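Bifunctional GH43-CE protein (Bacteroides eggerthii, PDB 6MLY) probably acts on arabinoxylans as a bifunctional enzyme, pairing a family 43 glycoside hydrolase, likely a beta-xylosidase, with a carbohydrate esterase. Local coordinates at residues Ala592-Gln597 with Leu709-Leu714; Gly630-Ser635 with Leu715-Tyr720; Gly638-Val643 with Val653-Asn658. All coordinates share one frame; numbering follows the deposited sequence.

Contact 1 (Ala592-Gln597 with Leu709-Leu714); sequences AKFPAQ and LDMLAL
The CA atoms of Phe594 and Met711 are the nearest across the contact, 8.9 Å apart, where the loop leading into helix 596-610 faces the short helix 709-714. The side chains make a Met-aromatic contact within the esterase part, which belongs to the alpha/beta-hydrolase clan. Met711 SD lies 4.0 Å from Phe594 CD1. Met711 SD is 5.2 Å from the centroid of the Phe594 ring. At 78° off the ring normal, the sulfur sits at the ring edge, near its plane. The Met711 chain leaves the helix with CG anti to the backbone N (chi1 -176°) and then bends at both chi2 and chi3. These bends bring SD toward the phenyl ring, although the CB itself does not aim at it. Pro595 covers one face of the Phe594 ring, with its CB 3.8 Å above the plane and over the centre. A cis peptide bond joins these two residues, and Pro595 is the N-cap of helix 596-610. Phe594 also packs on Val653 and on Leu636 of helix 629-639, so its ring lies among several elements. The CB of Leu714 points toward the 592-597 segment, and its side chain touches Val653. No hydrogen bond joins the two segments. Phe594 CZ lies 4.2 Å from Leu714 O, oblique to the ring, and that oxygen is hydrogen-bonded to Tyr720 OH.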
loop_
_atom_site.group_PDB
_atom_site.type_symbol
_atom_site.label_atom_id
_atom_site.label_comp_id
_atom_site.label_asym_id
_atom_site.label_seq_id
_atom_site.Cartn_x
_atom_site.Cartn_y
_atom_site.Cartn_z
ATOM N N ALA A 592 -15.504 -22.316 -11.414
ATOM C CA ALA A 592 -16.681 -23.133 -11.095
ATOM C C ALA A 592 -17.747 -22.913 -12.174
ATOM O O ALA A 592 -17.536 -22.135 -13.102
ATOM C CB ALA A 592 -17.193 -22.780 -9.719
ATOM N N LYS A 593 -18.880 -23.611 -12.045
ATOM C CA LYS A 593 -20.014 -23.470 -12.964
ATOM C C LYS A 593 -21.245 -22.992 -12.183
ATOM O O LYS A 593 -21.291 -23.095 -10.956
ATOM C CB LYS A 593 -20.297 -24.796 -13.679
ATOM C CG LYS A 593 -19.122 -25.396 -14.445
ATOM C CD LYS A 593 -18.576 -24.514 -15.557
ATOM C CE LYS A 593 -17.375 -25.110 -16.265
ATOM N NZ LYS A 593 -16.852 -24.214 -17.325
ATOM N N PHE A 594 -22.237 -22.470 -12.917
ATOM C CA PHE A 594 -23.501 -21.981 -12.349
ATOM C C PHE A 594 -24.141 -23.105 -11.536
ATOM O O PHE A 594 -24.177 -24.248 -11.984
ATOM C CB PHE A 594 -24.433 -21.472 -13.454
ATOM C CG PHE A 594 -25.684 -20.787 -12.962
ATOM C CD1 PHE A 594 -26.866 -21.493 -12.804
ATOM C CD2 PHE A 594 -25.675 -19.438 -12.641
ATOM C CE1 PHE A 594 -28.009 -20.867 -12.333
ATOM C CE2 PHE A 594 -26.822 -18.812 -12.177
ATOM C CZ PHE A 594 -27.986 -19.528 -12.024
ATOM N N PRO A 595 -24.644 -22.786 -10.338
ATOM C CA PRO A 595 -24.850 -21.442 -9.820
ATOM C C PRO A 595 -23.777 -20.837 -8.897
ATOM O O PRO A 595 -24.126 -20.113 -7.967
ATOM C CB PRO A 595 -26.112 -21.675 -8.981
ATOM C CG PRO A 595 -25.818 -22.995 -8.308
ATOM C CD PRO A 595 -25.134 -23.798 -9.393
ATOM N N ALA A 596 -22.494 -21.116 -9.158
ATOM C CA ALA A 596 -21.376 -20.530 -8.395
ATOM C C ALA A 596 -21.445 -18.996 -8.412
ATOM O O ALA A 596 -21.242 -18.348 -7.383
ATOM C CB ALA A 596 -20.065 -21.012 -8.964
ATOM N N GLN A 597 -21.761 -18.431 -9.587
ATOM C CA GLN A 597 -21.652 -16.991 -9.856
ATOM C C GLN A 597 -22.688 -16.209 -9.036
ATOM O O GLN A 597 -22.387 -15.131 -8.531
ATOM C CB GLN A 597 -21.804 -16.714 -11.353
ATOM C CG GLN A 597 -20.584 -17.099 -12.182
ATOM C CD GLN A 597 -20.269 -18.577 -12.147
ATOM O OE1 GLN A 597 -21.152 -19.419 -11.996
ATOM N NE2 GLN A 597 -18.995 -18.907 -12.283
ATOM N N LEU A 709 -31.689 -26.952 -21.737
ATOM C CA LEU A 709 -32.688 -25.901 -21.925
ATOM C C LEU A 709 -33.312 -25.533 -20.570
ATOM O O LEU A 709 -33.673 -24.380 -20.349
ATOM C CB LEU A 709 -33.735 -26.398 -22.930
ATOM C CG LEU A 709 -34.126 -25.398 -24.017
ATOM C CD1 LEU A 709 -34.912 -26.080 -25.125
ATOM C CD2 LEU A 709 -34.923 -24.246 -23.427
ATOM N N ASP A 710 -33.418 -26.525 -19.676
ATOM C CA ASP A 710 -33.861 -26.346 -18.288
ATOM C C ASP A 710 -32.933 -25.370 -17.548
ATOM O O ASP A 710 -33.393 -24.375 -16.983
ATOM C CB ASP A 710 -33.878 -27.676 -17.532
ATOM C CG ASP A 710 -34.952 -28.652 -17.976
ATOM O OD1 ASP A 710 -35.795 -28.265 -18.809
ATOM O OD2 ASP A 710 -34.940 -29.793 -17.474
ATOM N N MET A 711 -31.631 -25.683 -17.537
ATOM C CA MET A 711 -30.632 -24.913 -16.788
ATOM C C MET A 711 -30.613 -23.457 -17.280
ATOM O O MET A 711 -30.492 -22.532 -16.478
ATOM C CB MET A 711 -29.237 -25.540 -16.920
ATOM C CG MET A 711 -28.150 -24.863 -16.088
ATOM S SD MET A 711 -28.458 -24.817 -14.293
ATOM C CE MET A 711 -28.178 -26.530 -13.846
ATOM N N LEU A 712 -30.764 -23.252 -18.593
ATOM C CA LEU A 712 -30.777 -21.902 -19.171
ATOM C C LEU A 712 -31.934 -21.072 -18.594
ATOM O O LEU A 712 -31.806 -19.852 -18.447
ATOM C CB LEU A 712 -30.891 -21.993 -20.696
ATOM C CG LEU A 712 -29.657 -22.513 -21.434
ATOM C CD1 LEU A 712 -29.773 -22.218 -22.923
ATOM C CD2 LEU A 712 -28.365 -21.929 -20.865
ATOM N N ALA A 713 -33.059 -21.730 -18.290
ATOM C CA ALA A 713 -34.216 -21.073 -17.678
ATOM C C ALA A 713 -33.939 -20.784 -16.197
ATOM O O ALA A 713 -34.375 -19.763 -15.664
ATOM C CB ALA A 713 -35.452 -21.923 -17.848
ATOM N N LEU A 714 -33.211 -21.692 -15.538
ATOM C CA LEU A 714 -32.909 -21.557 -14.119
ATOM C C LEU A 714 -32.020 -20.334 -13.868
ATOM O O LEU A 714 -32.106 -19.740 -12.795
ATOM C CB LEU A 714 -32.245 -22.837 -13.603
ATOM C CG LEU A 714 -33.198 -23.983 -13.264
ATOM C CD1 LEU A 714 -32.427 -25.252 -12.937
ATOM C CD2 LEU A 714 -34.120 -23.609 -12.113
#

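Contact 2 (Gly630-Ser635 with Leu715-Tyr720); sequences GGHLAS and LNPITY. With NA (sodium ion), chain H.
His632 NE2 donates a hydrogen bond to Leu715 O at 2.8 Å, joining helix 629-639 to the loop after helix 709-714. The helix probably follows the nucleophile elbow of an alpha/beta-hydrolase fold, with Gly630 as the last glycine of its GxSxG pattern. The bond is bent, with an N-H...O angle of 141°. The oxygen lies near the imidazole edge but 26° out of the ring plane. His632 CG stands anti to the backbone N (chi1 166°), which carries the ring out from the helix to this carbonyl. Leu715 CD1 packs beside NE2, its side chain crossing the His632 side chain at about a right angle. Replacing His632 with an alanine would probably deprive Leu715 O of this donor and open a gap beside Leu715 CD1. One helical turn on, Ser635 CB meets Pro717 CG at 3.9 Å. Both residues also pack on Phe747 of helix 741-752. Further out, the ring of Trp557 meets the His632 ring. Ser635 OG and Ser635 N both bond to Gly631 O, reaching it from opposite faces of the carbonyl plane. The loop is shaped by an Asx turn, in which Asn716 OD1 accepts from Ile718 N at 2.8 Å. A backbone bond from Tyr720 N to Pro717 O follows. At the end of the 715-720 segment, Tyr720 O binds the sodium ion at 2.3 Å.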
loop_
_atom_site.group_PDB
_atom_site.type_symbol
_atom_site.label_atom_id
_atom_site.label_comp_id
_atom_site.label_asym_id
_atom_site.label_seq_id
_atom_site.Cartn_x
_atom_site.Cartn_y
_atom_site.Cartn_z
ATOM N N GLY A 630 -22.562 -8.823 -15.535
ATOM C CA GLY A 630 -22.743 -8.133 -14.256
ATOM C C GLY A 630 -24.164 -7.628 -14.074
ATOM O O GLY A 630 -24.660 -7.568 -12.951
ATOM N N GLY A 631 -24.800 -7.246 -15.188
ATOM C CA GLY A 631 -26.230 -6.931 -15.249
ATOM C C GLY A 631 -27.099 -8.168 -15.073
ATOM O O GLY A 631 -28.077 -8.139 -14.326
ATOM N N HIS A 632 -26.734 -9.254 -15.764
ATOM C CA HIS A 632 -27.380 -10.558 -15.618
ATOM C C HIS A 632 -27.424 -10.982 -14.145
ATOM O O HIS A 632 -28.485 -11.353 -13.646
ATOM C CB HIS A 632 -26.666 -11.626 -16.457
ATOM C CG HIS A 632 -27.056 -13.018 -16.089
ATOM N ND1 HIS A 632 -26.335 -13.768 -15.177
ATOM C CD2 HIS A 632 -28.089 -13.790 -16.487
ATOM C CE1 HIS A 632 -26.904 -14.946 -15.034
ATOM N NE2 HIS A 632 -27.986 -14.984 -15.827
ATOM N N LEU A 633 -26.265 -10.945 -13.471
ATOM C CA LEU A 633 -26.132 -11.446 -12.098
ATOM C C LEU A 633 -26.832 -10.501 -11.110
ATOM O O LEU A 633 -27.440 -10.960 -10.133
ATOM C CB LEU A 633 -24.647 -11.619 -11.762
ATOM C CG LEU A 633 -23.955 -12.805 -12.436
ATOM C CD1 LEU A 633 -22.442 -12.713 -12.294
ATOM C CD2 LEU A 633 -24.458 -14.125 -11.874
ATOM N N ALA A 634 -26.754 -9.191 -11.373
ATOM C CA ALA A 634 -27.474 -8.185 -10.588
ATOM C C ALA A 634 -28.989 -8.389 -10.732
ATOM O O ALA A 634 -29.731 -8.292 -9.756
ATOM C CB ALA A 634 -27.063 -6.800 -11.022
ATOM N N SER A 635 -29.441 -8.677 -11.956
ATOM C CA SER A 635 -30.861 -8.899 -12.238
ATOM C C SER A 635 -31.355 -10.163 -11.524
ATOM O O SER A 635 -32.355 -10.116 -10.805
ATOM C CB SER A 635 -31.112 -8.967 -13.721
ATOM O OG SER A 635 -30.845 -7.714 -14.334
ATOM N N LEU A 715 -31.172 -19.967 -14.840
ATOM C CA LEU A 715 -30.276 -18.808 -14.669
ATOM C C LEU A 715 -30.895 -17.553 -15.300
ATOM O O LEU A 715 -30.329 -16.466 -15.188
ATOM C CB LEU A 715 -28.875 -19.117 -15.220
ATOM C CG LEU A 715 -28.710 -19.257 -16.736
ATOM C CD1 LEU A 715 -28.543 -17.905 -17.418
ATOM C CD2 LEU A 715 -27.508 -20.137 -17.048
ATOM N N ASN A 716 -32.062 -17.712 -15.934
ATOM C CA ASN A 716 -32.854 -16.607 -16.473
ATOM C C ASN A 716 -33.568 -15.884 -15.330
ATOM O O ASN A 716 -34.398 -16.481 -14.646
ATOM C CB ASN A 716 -33.858 -17.122 -17.510
ATOM C CG ASN A 716 -34.682 -16.033 -18.162
ATOM O OD1 ASN A 716 -34.796 -14.925 -17.642
ATOM N ND2 ASN A 716 -35.265 -16.347 -19.308
ATOM N N PRO A 717 -33.292 -14.579 -15.092
ATOM C CA PRO A 717 -33.969 -13.827 -14.034
ATOM C C PRO A 717 -35.502 -13.751 -14.166
ATOM O O PRO A 717 -36.187 -13.688 -13.148
ATOM C CB PRO A 717 -33.387 -12.405 -14.134
ATOM C CG PRO A 717 -32.098 -12.561 -14.906
ATOM C CD PRO A 717 -32.299 -13.763 -15.805
ATOM N N ILE A 718 -36.015 -13.752 -15.404
ATOM C CA ILE A 718 -37.465 -13.643 -15.685
ATOM C C ILE A 718 -38.237 -14.687 -14.859
ATOM O O ILE A 718 -39.272 -14.378 -14.286
ATOM C CB ILE A 718 -37.762 -13.753 -17.201
ATOM C CG1 ILE A 718 -37.355 -12.480 -17.951
ATOM C CG2 ILE A 718 -39.220 -14.108 -17.450
ATOM C CD1 ILE A 718 -37.582 -12.529 -19.451
ATOM N N THR A 719 -37.708 -15.911 -14.797
ATOM C CA THR A 719 -38.305 -17.032 -14.068
ATOM C C THR A 719 -38.859 -16.597 -12.701
ATOM O O THR A 719 -39.914 -17.071 -12.299
ATOM C CB THR A 719 -37.280 -18.162 -13.892
ATOM O OG1 THR A 719 -36.844 -18.535 -15.200
ATOM C CG2 THR A 719 -37.818 -19.376 -13.165
ATOM N N TYR A 720 -38.151 -15.706 -11.996
ATOM C CA TYR A 720 -38.349 -15.486 -10.557
ATOM C C TYR A 720 -39.031 -14.139 -10.265
ATOM O O TYR A 720 -38.997 -13.680 -9.118
ATOM C CB TYR A 720 -36.995 -15.568 -9.839
ATOM C CG TYR A 720 -36.164 -16.782 -10.187
ATOM C CD1 TYR A 720 -36.359 -17.990 -9.536
ATOM C CD2 TYR A 720 -35.189 -16.731 -11.171
ATOM C CE1 TYR A 720 -35.617 -19.114 -9.858
ATOM C CE2 TYR A 720 -34.436 -17.844 -11.502
ATOM C CZ TYR A 720 -34.650 -19.042 -10.842
ATOM O OH TYR A 720 -33.921 -20.152 -11.152
HETATM NA NA NA H . -39.084 -13.482 -6.869
#

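Contact 3 (Gly638-Val643 with Val653-Asn658); sequences GTTNGV and VDLEGN. With NA (sodium ion), chain H.
The nearest CA atoms across the segments are those of Val643 and Leu655, 6.8 Å apart. They lie at the open end of a beta hairpin formed by strands 645-648 and 651-654. Before the hairpin, the chain leaves helix 629-639 through a type II beta turn from Thr640 to Val643. Val643 N bonds to Thr640 O at 2.8 Å and closes this turn, and Gly642 takes the positive phi it needs. Three apolar groups make the main contact. Leu655 CD1 touches Val643 CG1 at 3.8 Å and Thr640 CG2 at 3.9 Å. The side chains of Val643 and Leu655 run side by side and point the same way, whereas Thr640 meets Leu655 at about a right angle. With OG1 at chi1 60°, the methyl CG2 of Thr640 stands anti to the carbonyl carbon and meets Leu655. Glu656 adds a looser contact through its CB, near Val643 O. The polar ends turn elsewhere: Thr640 OG1 hydrogen-bonds with Leu636 O and Lys602 NZ, and Glu656 OE2 with Ser667 OG. Asp654 OD1 accepts weak bonds from the backbone N of Glu656 and of Gly657, where the chain turns away from the strand. Near the start of the 638-643 segment, Thr639 O binds the sodium ion at 2.4 Å. The contact itself is apolar; backbone bonds of Leu655 with Lys644 and of Val653 with Tyr646 pair the chain close by. The contact thus ties the end of helix 629-639 to the hairpin that follows it, while Leu655 packs on Ile598 and Glu656 on Lys602, both of helix 596-610.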
loop_
_atom_site.group_PDB
_atom_site.type_symbol
_atom_site.label_atom_id
_atom_site.label_comp_id
_atom_site.label_asym_id
_atom_site.label_seq_id
_atom_site.Cartn_x
_atom_site.Cartn_y
_atom_site.Cartn_z
ATOM N N GLY A 638 -31.813 -9.636 -8.130
ATOM C CA GLY A 638 -33.046 -8.841 -7.968
ATOM C C GLY A 638 -34.307 -9.689 -7.846
ATOM O O GLY A 638 -35.146 -9.441 -6.974
ATOM N N THR A 639 -34.446 -10.700 -8.709
ATOM C CA THR A 639 -35.699 -11.448 -8.787
ATOM C C THR A 639 -35.718 -12.605 -7.775
ATOM O O THR A 639 -36.786 -13.192 -7.552
ATOM C CB THR A 639 -36.003 -11.920 -10.219
ATOM O OG1 THR A 639 -35.021 -12.856 -10.656
ATOM C CG2 THR A 639 -36.063 -10.782 -11.213
ATOM N N THR A 640 -34.576 -12.914 -7.145
ATOM C CA THR A 640 -34.469 -14.119 -6.297
ATOM C C THR A 640 -34.362 -13.765 -4.804
ATOM O O THR A 640 -34.061 -14.635 -3.987
ATOM C CB THR A 640 -33.328 -15.023 -6.780
ATOM O OG1 THR A 640 -32.100 -14.296 -6.717
ATOM C CG2 THR A 640 -33.569 -15.535 -8.183
ATOM N N ASN A 641 -34.669 -12.512 -4.449
ATOM C CA ASN A 641 -34.888 -12.111 -3.059
ATOM C C ASN A 641 -35.728 -13.173 -2.340
ATOM O O ASN A 641 -36.909 -13.324 -2.619
ATOM C CB ASN A 641 -35.597 -10.756 -2.952
ATOM C CG ASN A 641 -34.655 -9.571 -3.022
ATOM O OD1 ASN A 641 -33.443 -9.718 -2.877
ATOM N ND2 ASN A 641 -35.206 -8.385 -3.218
ATOM N N GLY A 642 -35.097 -13.901 -1.418
ATOM C CA GLY A 642 -35.785 -14.817 -0.524
ATOM C C GLY A 642 -35.896 -16.218 -1.096
ATOM O O GLY A 642 -36.554 -17.068 -0.503
ATOM N N VAL A 643 -35.234 -16.466 -2.232
ATOM C CA VAL A 643 -35.279 -17.767 -2.890
ATOM C C VAL A 643 -34.033 -18.571 -2.502
ATOM O O VAL A 643 -32.903 -18.152 -2.774
ATOM C CB VAL A 643 -35.382 -17.612 -4.418
ATOM C CG1 VAL A 643 -35.471 -18.964 -5.111
ATOM C CG2 VAL A 643 -36.552 -16.721 -4.808
ATOM N N VAL A 653 -31.208 -26.254 -8.598
ATOM C CA VAL A 653 -30.071 -25.335 -8.509
ATOM C C VAL A 653 -30.182 -24.506 -7.221
ATOM O O VAL A 653 -31.083 -23.689 -7.078
ATOM C CB VAL A 653 -29.997 -24.437 -9.760
ATOM C CG1 VAL A 653 -31.242 -23.580 -9.932
ATOM C CG2 VAL A 653 -28.759 -23.562 -9.767
ATOM N N ASP A 654 -29.252 -24.733 -6.288
ATOM C CA ASP A 654 -29.126 -23.955 -5.053
ATOM C C ASP A 654 -28.742 -22.514 -5.420
ATOM O O ASP A 654 -27.655 -22.272 -5.938
ATOM C CB ASP A 654 -28.093 -24.606 -4.124
ATOM C CG ASP A 654 -27.970 -23.992 -2.737
ATOM O OD1 ASP A 654 -28.354 -22.813 -2.573
ATOM O OD2 ASP A 654 -27.482 -24.701 -1.829
ATOM N N LEU A 655 -29.631 -21.558 -5.129
ATOM C CA LEU A 655 -29.475 -20.180 -5.610
ATOM C C LEU A 655 -28.778 -19.286 -4.576
ATOM O O LEU A 655 -28.247 -18.247 -4.961
ATOM C CB LEU A 655 -30.844 -19.604 -5.989
ATOM C CG LEU A 655 -31.312 -19.909 -7.410
ATOM C CD1 LEU A 655 -32.702 -19.339 -7.652
ATOM C CD2 LEU A 655 -30.331 -19.375 -8.444
ATOM N N GLU A 656 -28.791 -19.655 -3.288
ATOM C CA GLU A 656 -28.153 -18.803 -2.273
ATOM C C GLU A 656 -26.728 -19.296 -1.980
ATOM O O GLU A 656 -25.784 -18.515 -2.081
ATOM C CB GLU A 656 -29.000 -18.685 -1.004
ATOM C CG GLU A 656 -28.602 -17.473 -0.176
ATOM C CD GLU A 656 -29.471 -17.146 1.026
ATOM O OE1 GLU A 656 -30.247 -18.025 1.454
ATOM O OE2 GLU A 656 -29.362 -16.009 1.531
ATOM N N GLY A 657 -26.592 -20.573 -1.604
ATOM C CA GLY A 657 -25.292 -21.238 -1.445
ATOM C C GLY A 657 -24.792 -21.209 -0.010
ATOM O O GLY A 657 -25.520 -20.815 0.901
ATOM N N ASN A 658 -23.536 -21.637 0.177
ATOM C CA ASN A 658 -22.885 -21.711 1.487
ATOM C C ASN A 658 -21.446 -21.198 1.378
ATOM O O ASN A 658 -20.523 -21.810 1.911
ATOM C CB ASN A 658 -22.851 -23.140 2.031
ATOM C CG ASN A 658 -24.217 -23.781 2.075
ATOM O OD1 ASN A 658 -25.142 -23.224 2.663
ATOM N ND2 ASN A 658 -24.347 -24.945 1.461
HETATM NA NA NA H . -39.084 -13.482 -6.869
#

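Contacts 1 and 2 are buried, while contact 3 is only partly so. Contact 1 rests on sulfur and an aromatic ring, contact 2 on a histidine-to-carbonyl hydrogen bond with proline packing, and contact 3 on aliphatic groups. Contacts 2 and 3 share helix 629-639 and the sodium ion, bound by Tyr720 O and Thr639 O, and Pro717 O bonds to Thr639 OG1 between them. Helix 709-714 runs straight into the loop of contact 2, where Thr719 OG1 is hydrogen-bonded to Ala713 O. Pro595 of contact 1 packs against Val653 and so joins contacts 1 and 3. Along the chain, contact 3 is nested within the loops closed by both others.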